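Local atomic coordinates of Poly(A) RNA polymerase GLD2 (Rattus norvegicus, PDB entry 6LBK), a protein that adds AMP units from ATP to RNA 3' ends, probably extending the tails of selected cytoplasmic mRNAs and adding single nucleotides to certain microRNAs. Residues V138-R152 and V163-L176. The protein carries 1 engineered substitution. Sequence-based numbering, arbitrary orientation.
Sequences VHKHFCTRLSGYIER and VKFRDKVSCVEFAL. Engineered in segment 163-176: Ala175 (natural residue Asp).
Phe142 turns its ring edge onto a face of Phe165 in a T-shaped stack, the planes 82° apart and the centroids 5.2 Å from each other, an instance of a helix packed on a sheet through aromatic rings. In Phe165, chi1 of 64° puts CG between the backbone N and the carbonyl carbon and sets one ring face against Phe142 CE2, the opposite face against Phe174 CB. Ile150 CD1 lies over the centre of the Phe142 ring, with Val138 CG1 on the opposite face, while Ile150 CG2 touches Phe165 CB at 4.0 Å. These residues pack helix 128-144 against the central sheet of the nucleotidyltransferase palm domain, where 150-156 and 162-167 form an antiparallel hairpin, with Leu80 of helix 67-85 touching Ile150 and Phe165. Glu151 and Arg166 are an antiparallel hydrogen-bonded pair, Glu151 N to Arg166 O 2.8 Å, with the return bond from Arg166 N to Glu151 O. Their side chains run alongside, and Arg166 NE donates a salt-bridging hydrogen bond to Glu151 OE1 from above the carboxylate plane, 3.2 Å. Lys168 crosses Glu151 at about a right angle, its NZ in a long salt bridge to Glu151 OE2 (3.7 Å). Exchanging Glu151 for an alanine is likely to leave Arg166 and Lys168 without their shared carboxylate.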
ATOM      1  N   VAL A 138     -11.515 -21.628  -7.871  1.00 74.40           N
ATOM      2  CA  VAL A 138     -11.579 -20.426  -8.688  1.00 69.55           C
ATOM      3  C   VAL A 138     -10.525 -20.489  -9.778  1.00 76.78           C
ATOM      4  O   VAL A 138     -10.768 -20.089 -10.924  1.00 80.87           O
ATOM      5  CB  VAL A 138     -11.402 -19.174  -7.815  1.00 64.41           C
ATOM      6  CG1 VAL A 138     -11.289 -17.947  -8.696  1.00 66.25           C
ATOM      7  CG2 VAL A 138     -12.546 -19.038  -6.815  1.00 58.81           C
ATOM      8  N   HIS A 139      -9.338 -21.004  -9.442  1.00 77.85           N
ATOM      9  CA  HIS A 139      -8.250 -21.025 -10.407  1.00 81.79           C
ATOM     10  C   HIS A 139      -8.565 -21.964 -11.560  1.00 90.35           C
ATOM     11  O   HIS A 139      -8.416 -21.599 -12.733  1.00 88.14           O
ATOM     12  CB  HIS A 139      -6.950 -21.420  -9.707  1.00 81.79           C
ATOM     13  CG  HIS A 139      -5.789 -21.584 -10.638  1.00 90.61           C
ATOM     14  ND1 HIS A 139      -5.113 -22.778 -10.781  1.00 97.57           N
ATOM     15  CD2 HIS A 139      -5.207 -20.718 -11.500  1.00 92.08           C
ATOM     16  CE1 HIS A 139      -4.151 -22.633 -11.675  1.00 98.86           C
ATOM     17  NE2 HIS A 139      -4.190 -21.394 -12.129  1.00 96.60           N
ATOM     18  N   LYS A 140      -9.000 -23.183 -11.239  1.00 96.32           N
ATOM     19  CA  LYS A 140      -9.420 -24.124 -12.274  1.00105.02           C
ATOM     20  C   LYS A 140     -10.544 -23.538 -13.129  1.00 98.76           C
ATOM     21  O   LYS A 140     -10.619 -23.812 -14.332  1.00103.22           O
ATOM     22  CB  LYS A 140      -9.833 -25.447 -11.630  1.00117.15           C
ATOM     23  CG  LYS A 140      -9.660 -26.671 -12.529  1.00123.43           C
ATOM     24  CD  LYS A 140      -8.170 -26.952 -12.756  1.00126.64           C
ATOM     25  CE  LYS A 140      -7.410 -27.072 -11.431  1.00125.45           C
ATOM     26  NZ  LYS A 140      -6.087 -27.754 -11.582  1.00130.00           N
ATOM     27  N   HIS A 141     -11.425 -22.736 -12.525  1.00 94.19           N
ATOM     28  CA  HIS A 141     -12.461 -22.046 -13.289  1.00 91.47           C
ATOM     29  C   HIS A 141     -11.836 -21.075 -14.289  1.00 93.29           C
ATOM     30  O   HIS A 141     -12.211 -21.042 -15.465  1.00 99.51           O
ATOM     31  CB  HIS A 141     -13.390 -21.309 -12.313  1.00 89.00           C
ATOM     32  CG  HIS A 141     -14.643 -20.753 -12.925  1.00 97.57           C
ATOM     33  ND1 HIS A 141     -15.737 -21.534 -13.243  1.00 99.50           N
ATOM     34  CD2 HIS A 141     -14.988 -19.479 -13.242  1.00 96.78           C
ATOM     35  CE1 HIS A 141     -16.688 -20.768 -13.751  1.00 97.85           C
ATOM     36  NE2 HIS A 141     -16.260 -19.518 -13.760  1.00 96.64           N
ATOM     37  N   PHE A 142     -10.856 -20.295 -13.840  1.00 91.91           N
ATOM     38  CA  PHE A 142     -10.199 -19.343 -14.734  1.00 90.97           C
ATOM     39  C   PHE A 142      -9.475 -20.060 -15.869  1.00 89.92           C
ATOM     40  O   PHE A 142      -9.450 -19.583 -17.011  1.00 84.51           O
ATOM     41  CB  PHE A 142      -9.216 -18.474 -13.946  1.00 88.46           C
ATOM     42  CG  PHE A 142      -9.876 -17.428 -13.073  1.00 82.12           C
ATOM     43  CD1 PHE A 142     -11.235 -17.461 -12.822  1.00 79.64           C
ATOM     44  CD2 PHE A 142      -9.121 -16.416 -12.494  1.00 77.02           C
ATOM     45  CE1 PHE A 142     -11.836 -16.498 -12.021  1.00 77.99           C
ATOM     46  CE2 PHE A 142      -9.712 -15.458 -11.698  1.00 76.34           C
ATOM     47  CZ  PHE A 142     -11.081 -15.499 -11.459  1.00 76.30           C
ATOM     48  N   CYS A 143      -8.884 -21.216 -15.574  1.00101.18           N
ATOM     49  CA  CYS A 143      -8.148 -21.956 -16.599  1.00113.35           C
ATOM     50  C   CYS A 143      -9.079 -22.625 -17.607  1.00108.61           C
ATOM     51  O   CYS A 143      -8.796 -22.621 -18.810  1.00105.30           O
ATOM     52  CB  CYS A 143      -7.242 -23.005 -15.956  1.00124.08           C
ATOM     53  SG  CYS A 143      -5.999 -22.364 -14.821  1.00129.60           S
ATOM     54  N   THR A 144     -10.175 -23.232 -17.145  1.00101.25           N
ATOM     55  CA  THR A 144     -11.020 -24.010 -18.050  1.00106.44           C
ATOM     56  C   THR A 144     -12.079 -23.150 -18.745  1.00101.58           C
ATOM     57  O   THR A 144     -12.153 -23.117 -19.979  1.00101.27           O
ATOM     58  CB  THR A 144     -11.691 -25.176 -17.302  1.00107.97           C
ATOM     59  OG1 THR A 144     -12.599 -24.679 -16.314  1.00 98.17           O
ATOM     60  CG2 THR A 144     -10.652 -26.048 -16.620  1.00114.97           C
ATOM     61  N   ARG A 145     -12.906 -22.455 -17.971  1.00 94.29           N
ATOM     62  CA  ARG A 145     -14.048 -21.772 -18.560  1.00 93.60           C
ATOM     63  C   ARG A 145     -13.705 -20.351 -18.995  1.00 87.45           C
ATOM     64  O   ARG A 145     -14.228 -19.873 -20.005  1.00 92.09           O
ATOM     65  CB  ARG A 145     -15.233 -21.809 -17.583  1.00 91.87           C
ATOM     66  CG  ARG A 145     -15.652 -23.250 -17.236  1.00101.11           C
ATOM     67  CD  ARG A 145     -16.298 -23.994 -18.420  1.00120.82           C
ATOM     68  NE  ARG A 145     -16.471 -25.439 -18.177  1.00134.06           N
ATOM     69  CZ  ARG A 145     -17.621 -26.050 -17.889  1.00139.52           C
ATOM     70  NH1 ARG A 145     -18.747 -25.351 -17.811  1.00144.32           N
ATOM     71  NH2 ARG A 145     -17.646 -27.367 -17.688  1.00137.69           N
ATOM     72  N   LEU A 146     -12.826 -19.664 -18.279  1.00 83.11           N
ATOM     73  CA  LEU A 146     -12.633 -18.236 -18.498  1.00 78.14           C
ATOM     74  C   LEU A 146     -11.431 -17.921 -19.371  1.00 78.96           C
ATOM     75  O   LEU A 146     -11.083 -16.746 -19.521  1.00 72.75           O
ATOM     76  CB  LEU A 146     -12.470 -17.521 -17.168  1.00 70.86           C
ATOM     77  CG  LEU A 146     -13.529 -17.829 -16.134  1.00 69.63           C
ATOM     78  CD1 LEU A 146     -13.512 -16.723 -15.101  1.00 61.36           C
ATOM     79  CD2 LEU A 146     -14.901 -18.014 -16.799  1.00 77.85           C
ATOM     80  N   SER A 147     -10.817 -18.933 -19.978  1.00 81.07           N
ATOM     81  CA  SER A 147      -9.609 -18.746 -20.772  1.00 85.78           C
ATOM     82  C   SER A 147      -9.765 -17.767 -21.934  1.00 99.34           C
ATOM     83  O   SER A 147      -8.745 -17.344 -22.495  1.00107.28           O
ATOM     84  CB  SER A 147      -9.148 -20.099 -21.304  1.00 86.14           C
ATOM     85  OG  SER A 147     -10.055 -20.601 -22.268  1.00 88.11           O
ATOM     86  N   GLY A 148     -10.993 -17.387 -22.306  1.00 99.36           N
ATOM     87  CA  GLY A 148     -11.169 -16.472 -23.427  1.00 98.66           C
ATOM     88  C   GLY A 148     -10.688 -15.054 -23.162  1.00 91.64           C
ATOM     89  O   GLY A 148     -10.290 -14.346 -24.094  1.00 90.66           O
ATOM     90  N   TYR A 149     -10.710 -14.619 -21.903  1.00 78.61           N
ATOM     91  CA  TYR A 149     -10.314 -13.250 -21.602  1.00 82.68           C
ATOM     92  C   TYR A 149      -9.488 -13.153 -20.326  1.00 81.17           C
ATOM     93  O   TYR A 149      -9.291 -12.045 -19.808  1.00 82.96           O
ATOM     94  CB  TYR A 149     -11.551 -12.361 -21.490  1.00 83.93           C
ATOM     95  CG  TYR A 149     -12.457 -12.718 -20.342  1.00 73.48           C
ATOM     96  CD1 TYR A 149     -13.383 -13.740 -20.450  1.00 69.42           C
ATOM     97  CD2 TYR A 149     -12.387 -12.016 -19.145  1.00 67.39           C
ATOM     98  CE1 TYR A 149     -14.215 -14.059 -19.398  1.00 66.52           C
ATOM     99  CE2 TYR A 149     -13.214 -12.323 -18.091  1.00 69.48           C
ATOM    100  CZ  TYR A 149     -14.133 -13.339 -18.226  1.00 70.79           C
ATOM    101  OH  TYR A 149     -14.956 -13.632 -17.169  1.00 74.35           O
ATOM    102  N   ILE A 150      -9.007 -14.272 -19.800  1.00 76.38           N
ATOM    103  CA  ILE A 150      -8.228 -14.308 -18.577  1.00 66.91           C
ATOM    104  C   ILE A 150      -6.949 -15.080 -18.888  1.00 82.05           C
ATOM    105  O   ILE A 150      -6.986 -16.308 -19.053  1.00 86.64           O
ATOM    106  CB  ILE A 150      -9.019 -14.956 -17.436  1.00 62.27           C
ATOM    107  CG1 ILE A 150     -10.119 -14.011 -16.991  1.00 61.45           C
ATOM    108  CG2 ILE A 150      -8.148 -15.271 -16.252  1.00 60.47           C
ATOM    109  CD1 ILE A 150     -10.778 -14.472 -15.742  1.00 67.37           C
ATOM    110  N   GLU A 151      -5.823 -14.362 -18.989  1.00 83.96           N
ATOM    111  CA  GLU A 151      -4.554 -14.926 -19.429  1.00 79.30           C
ATOM    112  C   GLU A 151      -3.734 -15.437 -18.263  1.00 85.34           C
ATOM    113  O   GLU A 151      -3.682 -14.804 -17.200  1.00 89.82           O
ATOM    114  CB  GLU A 151      -3.711 -13.912 -20.202  1.00 94.13           C
ATOM    115  CG  GLU A 151      -3.957 -13.884 -21.688  1.00113.16           C
ATOM    116  CD  GLU A 151      -2.933 -13.039 -22.437  1.00127.91           C
ATOM    117  OE1 GLU A 151      -1.992 -12.516 -21.789  1.00133.36           O
ATOM    118  OE2 GLU A 151      -3.064 -12.904 -23.675  1.00131.04           O
ATOM    119  N   ARG A 152      -3.078 -16.577 -18.476  1.00 93.73           N
ATOM    120  CA  ARG A 152      -2.030 -17.122 -17.616  1.00 96.64           C
ATOM    121  C   ARG A 152      -2.370 -17.072 -16.111  1.00 95.62           C
ATOM    122  O   ARG A 152      -1.621 -16.468 -15.338  1.00 97.56           O
ATOM    123  CB  ARG A 152      -0.722 -16.390 -17.891  1.00100.54           C
ATOM    124  CG  ARG A 152      -0.152 -16.603 -19.278  1.00116.95           C
ATOM    125  CD  ARG A 152       1.183 -15.872 -19.415  1.00129.31           C
ATOM    126  NE  ARG A 152       1.891 -16.219 -20.643  1.00139.30           N
ATOM    127  CZ  ARG A 152       3.105 -15.774 -20.962  1.00145.00           C
ATOM    128  NH1 ARG A 152       3.756 -14.952 -20.147  1.00141.80           N
ATOM    129  NH2 ARG A 152       3.671 -16.149 -22.098  1.00151.07           N
ATOM    130  N   VAL A 163      -4.164 -16.074  -6.621  1.00 64.16           N
ATOM    131  CA  VAL A 163      -4.262 -16.381  -8.042  1.00 63.52           C
ATOM    132  C   VAL A 163      -3.872 -15.105  -8.766  1.00 63.80           C
ATOM    133  O   VAL A 163      -4.514 -14.061  -8.595  1.00 54.60           O
ATOM    134  CB  VAL A 163      -5.671 -16.837  -8.459  1.00 70.18           C
ATOM    135  CG1 VAL A 163      -5.812 -16.739  -9.965  1.00 73.96           C
ATOM    136  CG2 VAL A 163      -5.941 -18.268  -8.039  1.00 75.47           C
ATOM    137  N   LYS A 164      -2.813 -15.177  -9.556  1.00 74.32           N
ATOM    138  CA  LYS A 164      -2.365 -14.055 -10.357  1.00 76.48           C
ATOM    139  C   LYS A 164      -2.854 -14.263 -11.777  1.00 75.84           C
ATOM    140  O   LYS A 164      -2.779 -15.373 -12.318  1.00 83.69           O
ATOM    141  CB  LYS A 164      -0.842 -13.929 -10.353  1.00 85.08           C
ATOM    142  CG  LYS A 164      -0.295 -13.054  -9.267  1.00 88.13           C
ATOM    143  CD  LYS A 164       0.924 -12.333  -9.778  1.00 95.09           C
ATOM    144  CE  LYS A 164       1.471 -11.407  -8.728  1.00 98.14           C
ATOM    145  NZ  LYS A 164       2.844 -10.956  -9.081  1.00105.48           N
ATOM    146  N   PHE A 165      -3.346 -13.193 -12.384  1.00 58.79           N
ATOM    147  CA  PHE A 165      -3.846 -13.364 -13.734  1.00 62.31           C
ATOM    148  C   PHE A 165      -3.793 -12.030 -14.444  1.00 65.86           C
ATOM    149  O   PHE A 165      -3.723 -10.981 -13.814  1.00 64.77           O
ATOM    150  CB  PHE A 165      -5.286 -13.944 -13.743  1.00 64.48           C
ATOM    151  CG  PHE A 165      -6.349 -13.064 -13.114  1.00 56.76           C
ATOM    152  CD1 PHE A 165      -7.091 -12.176 -13.887  1.00 58.11           C
ATOM    153  CD2 PHE A 165      -6.667 -13.188 -11.772  1.00 57.30           C
ATOM    154  CE1 PHE A 165      -8.101 -11.388 -13.302  1.00 51.50           C
ATOM    155  CE2 PHE A 165      -7.671 -12.407 -11.197  1.00 59.56           C
ATOM    156  CZ  PHE A 165      -8.382 -11.509 -11.956  1.00 48.31           C
ATOM    157  N   ARG A 166      -3.898 -12.079 -15.768  1.00 69.72           N
ATOM    158  CA  ARG A 166      -3.921 -10.877 -16.585  1.00 69.84           C
ATOM    159  C   ARG A 166      -5.256 -10.835 -17.310  1.00 72.24           C
ATOM    160  O   ARG A 166      -5.605 -11.775 -18.023  1.00 76.61           O
ATOM    161  CB  ARG A 166      -2.753 -10.875 -17.574  1.00 76.15           C
ATOM    162  CG  ARG A 166      -2.397  -9.523 -18.172  1.00 78.53           C
ATOM    163  CD  ARG A 166      -1.263  -9.690 -19.182  1.00 90.36           C
ATOM    164  NE  ARG A 166      -1.717  -9.542 -20.562  1.00 93.25           N
ATOM    165  CZ  ARG A 166      -1.578  -8.427 -21.272  1.00100.08           C
ATOM    166  NH1 ARG A 166      -0.979  -7.363 -20.746  1.00 98.88           N
ATOM    167  NH2 ARG A 166      -2.029  -8.376 -22.517  1.00106.57           N
ATOM    168  N   ASP A 167      -5.994  -9.743 -17.121  1.00 73.96           N
ATOM    169  CA  ASP A 167      -7.219  -9.489 -17.852  1.00 71.07           C
ATOM    170  C   ASP A 167      -6.851  -8.959 -19.228  1.00 78.78           C
ATOM    171  O   ASP A 167      -6.195  -7.912 -19.345  1.00 77.44           O
ATOM    172  CB  ASP A 167      -8.092  -8.487 -17.096  1.00 69.94           C
ATOM    173  CG  ASP A 167      -9.318  -8.034 -17.905  1.00 76.11           C
ATOM    174  OD1 ASP A 167     -10.091  -8.876 -18.442  1.00 77.59           O
ATOM    175  OD2 ASP A 167      -9.490  -6.800 -18.027  1.00 77.54           O
ATOM    176  N   LYS A 168      -7.243  -9.715 -20.261  1.00 79.15           N
ATOM    177  CA  LYS A 168      -7.020  -9.333 -21.652  1.00 81.15           C
ATOM    178  C   LYS A 168      -7.923  -8.188 -22.073  1.00 89.47           C
ATOM    179  O   LYS A 168      -7.664  -7.555 -23.099  1.00 94.81           O
ATOM    180  CB  LYS A 168      -7.308 -10.504 -22.578  1.00 91.88           C
ATOM    181  CG  LYS A 168      -6.311 -11.615 -22.559  1.00101.25           C
ATOM    182  CD  LYS A 168      -6.937 -12.885 -23.135  1.00109.57           C
ATOM    183  CE  LYS A 168      -7.413 -12.666 -24.560  1.00118.97           C
ATOM    184  NZ  LYS A 168      -6.246 -12.414 -25.458  1.00124.80           N
ATOM    185  N   VAL A 169      -8.987  -7.927 -21.312  1.00 90.25           N
ATOM    186  CA  VAL A 169      -9.909  -6.853 -21.650  1.00 92.19           C
ATOM    187  C   VAL A 169      -9.292  -5.503 -21.320  1.00 89.38           C
ATOM    188  O   VAL A 169      -9.258  -4.602 -22.166  1.00 94.98           O
ATOM    189  CB  VAL A 169     -11.247  -7.061 -20.917  1.00 93.55           C
ATOM    190  CG1 VAL A 169     -12.219  -5.961 -21.284  1.00 97.91           C
ATOM    191  CG2 VAL A 169     -11.831  -8.432 -21.243  1.00 94.48           C
ATOM    192  N   SER A 170      -8.833  -5.327 -20.077  1.00 82.93           N
ATOM    193  CA  SER A 170      -8.125  -4.119 -19.663  1.00 88.65           C
ATOM    194  C   SER A 170      -6.610  -4.196 -19.856  1.00 92.46           C
ATOM    195  O   SER A 170      -5.941  -3.166 -19.711  1.00 98.94           O
ATOM    196  CB  SER A 170      -8.396  -3.800 -18.190  1.00 77.39           C
ATOM    197  OG  SER A 170      -7.975  -4.855 -17.348  1.00 71.00           O
ATOM    198  N   CYS A 171      -6.064  -5.377 -20.182  1.00 90.09           N
ATOM    199  CA  CYS A 171      -4.618  -5.641 -20.221  1.00 91.45           C
ATOM    200  C   CYS A 171      -3.960  -5.465 -18.850  1.00 76.00           C
ATOM    201  O   CYS A 171      -2.788  -5.097 -18.770  1.00 74.82           O
ATOM    202  CB  CYS A 171      -3.895  -4.750 -21.244  1.00101.09           C
ATOM    203  SG  CYS A 171      -4.071  -5.144 -22.990  1.00105.45           S
ATOM    204  N   VAL A 172      -4.686  -5.728 -17.760  1.00 70.12           N
ATOM    205  CA  VAL A 172      -4.234  -5.375 -16.407  1.00 63.57           C
ATOM    206  C   VAL A 172      -3.973  -6.645 -15.604  1.00 78.03           C
ATOM    207  O   VAL A 172      -4.729  -7.625 -15.690  1.00 81.80           O
ATOM    208  CB  VAL A 172      -5.238  -4.450 -15.669  1.00 65.05           C
ATOM    209  CG1 VAL A 172      -5.080  -4.523 -14.166  1.00 57.64           C
ATOM    210  CG2 VAL A 172      -5.060  -3.006 -16.104  1.00 63.77           C
ATOM    211  N   GLU A 173      -2.897  -6.620 -14.821  1.00 81.54           N
ATOM    212  CA  GLU A 173      -2.554  -7.716 -13.928  1.00 82.47           C
ATOM    213  C   GLU A 173      -3.316  -7.611 -12.613  1.00 68.87           C
ATOM    214  O   GLU A 173      -3.468  -6.527 -12.048  1.00 72.03           O
ATOM    215  CB  GLU A 173      -1.051  -7.711 -13.663  1.00 94.55           C
ATOM    216  CG  GLU A 173      -0.518  -8.962 -12.993  1.00111.21           C
ATOM    217  CD  GLU A 173      -0.202 -10.068 -13.996  1.00123.23           C
ATOM    218  OE1 GLU A 173      -0.010 -11.228 -13.558  1.00127.70           O
ATOM    219  OE2 GLU A 173      -0.142  -9.777 -15.218  1.00125.65           O
ATOM    220  N   PHE A 174      -3.800  -8.751 -12.135  1.00 54.68           N
ATOM    221  CA  PHE A 174      -4.624  -8.855 -10.946  1.00 56.88           C
ATOM    222  C   PHE A 174      -4.083  -9.942 -10.037  1.00 61.46           C
ATOM    223  O   PHE A 174      -3.475 -10.922 -10.489  1.00 66.08           O
ATOM    224  CB  PHE A 174      -6.102  -9.212 -11.270  1.00 61.52           C
ATOM    225  CG  PHE A 174      -6.929  -8.053 -11.730  1.00 48.97           C
ATOM    226  CD1 PHE A 174      -7.408  -7.128 -10.813  1.00 47.52           C
ATOM    227  CD2 PHE A 174      -7.243  -7.905 -13.058  1.00 50.65           C
ATOM    228  CE1 PHE A 174      -8.186  -6.058 -11.230  1.00 47.91           C
ATOM    229  CE2 PHE A 174      -8.014  -6.844 -13.483  1.00 57.70           C
ATOM    230  CZ  PHE A 174      -8.486  -5.910 -12.563  1.00 49.71           C
ATOM    231  N   ALA A 175      -4.368  -9.774  -8.754  1.00 64.59           N
ATOM    232  CA  ALA A 175      -4.070 -10.739  -7.709  1.00 67.37           C
ATOM    233  C   ALA A 175      -5.335 -10.936  -6.887  1.00 61.05           C
ATOM    234  O   ALA A 175      -5.835  -9.985  -6.287  1.00 63.18           O
ATOM    235  CB  ALA A 175      -2.921 -10.232  -6.833  1.00 59.59           C
ATOM    236  N   LEU A 176      -5.844 -12.157  -6.858  1.00 56.52           N
ATOM    237  CA  LEU A 176      -7.068 -12.489  -6.150  1.00 55.67           C
ATOM    238  C   LEU A 176      -6.728 -13.401  -4.985  1.00 57.96           C
ATOM    239  O   LEU A 176      -6.004 -14.384  -5.162  1.00 64.28           O
ATOM    240  CB  LEU A 176      -8.072 -13.158  -7.103  1.00 57.35           C
ATOM    241  CG  LEU A 176      -9.447 -13.507  -6.538  1.00 58.82           C
ATOM    242  CD1 LEU A 176     -10.474 -13.403  -7.641  1.00 65.98           C
ATOM    243  CD2 LEU A 176      -9.463 -14.909  -5.955  1.00 67.34           C
TER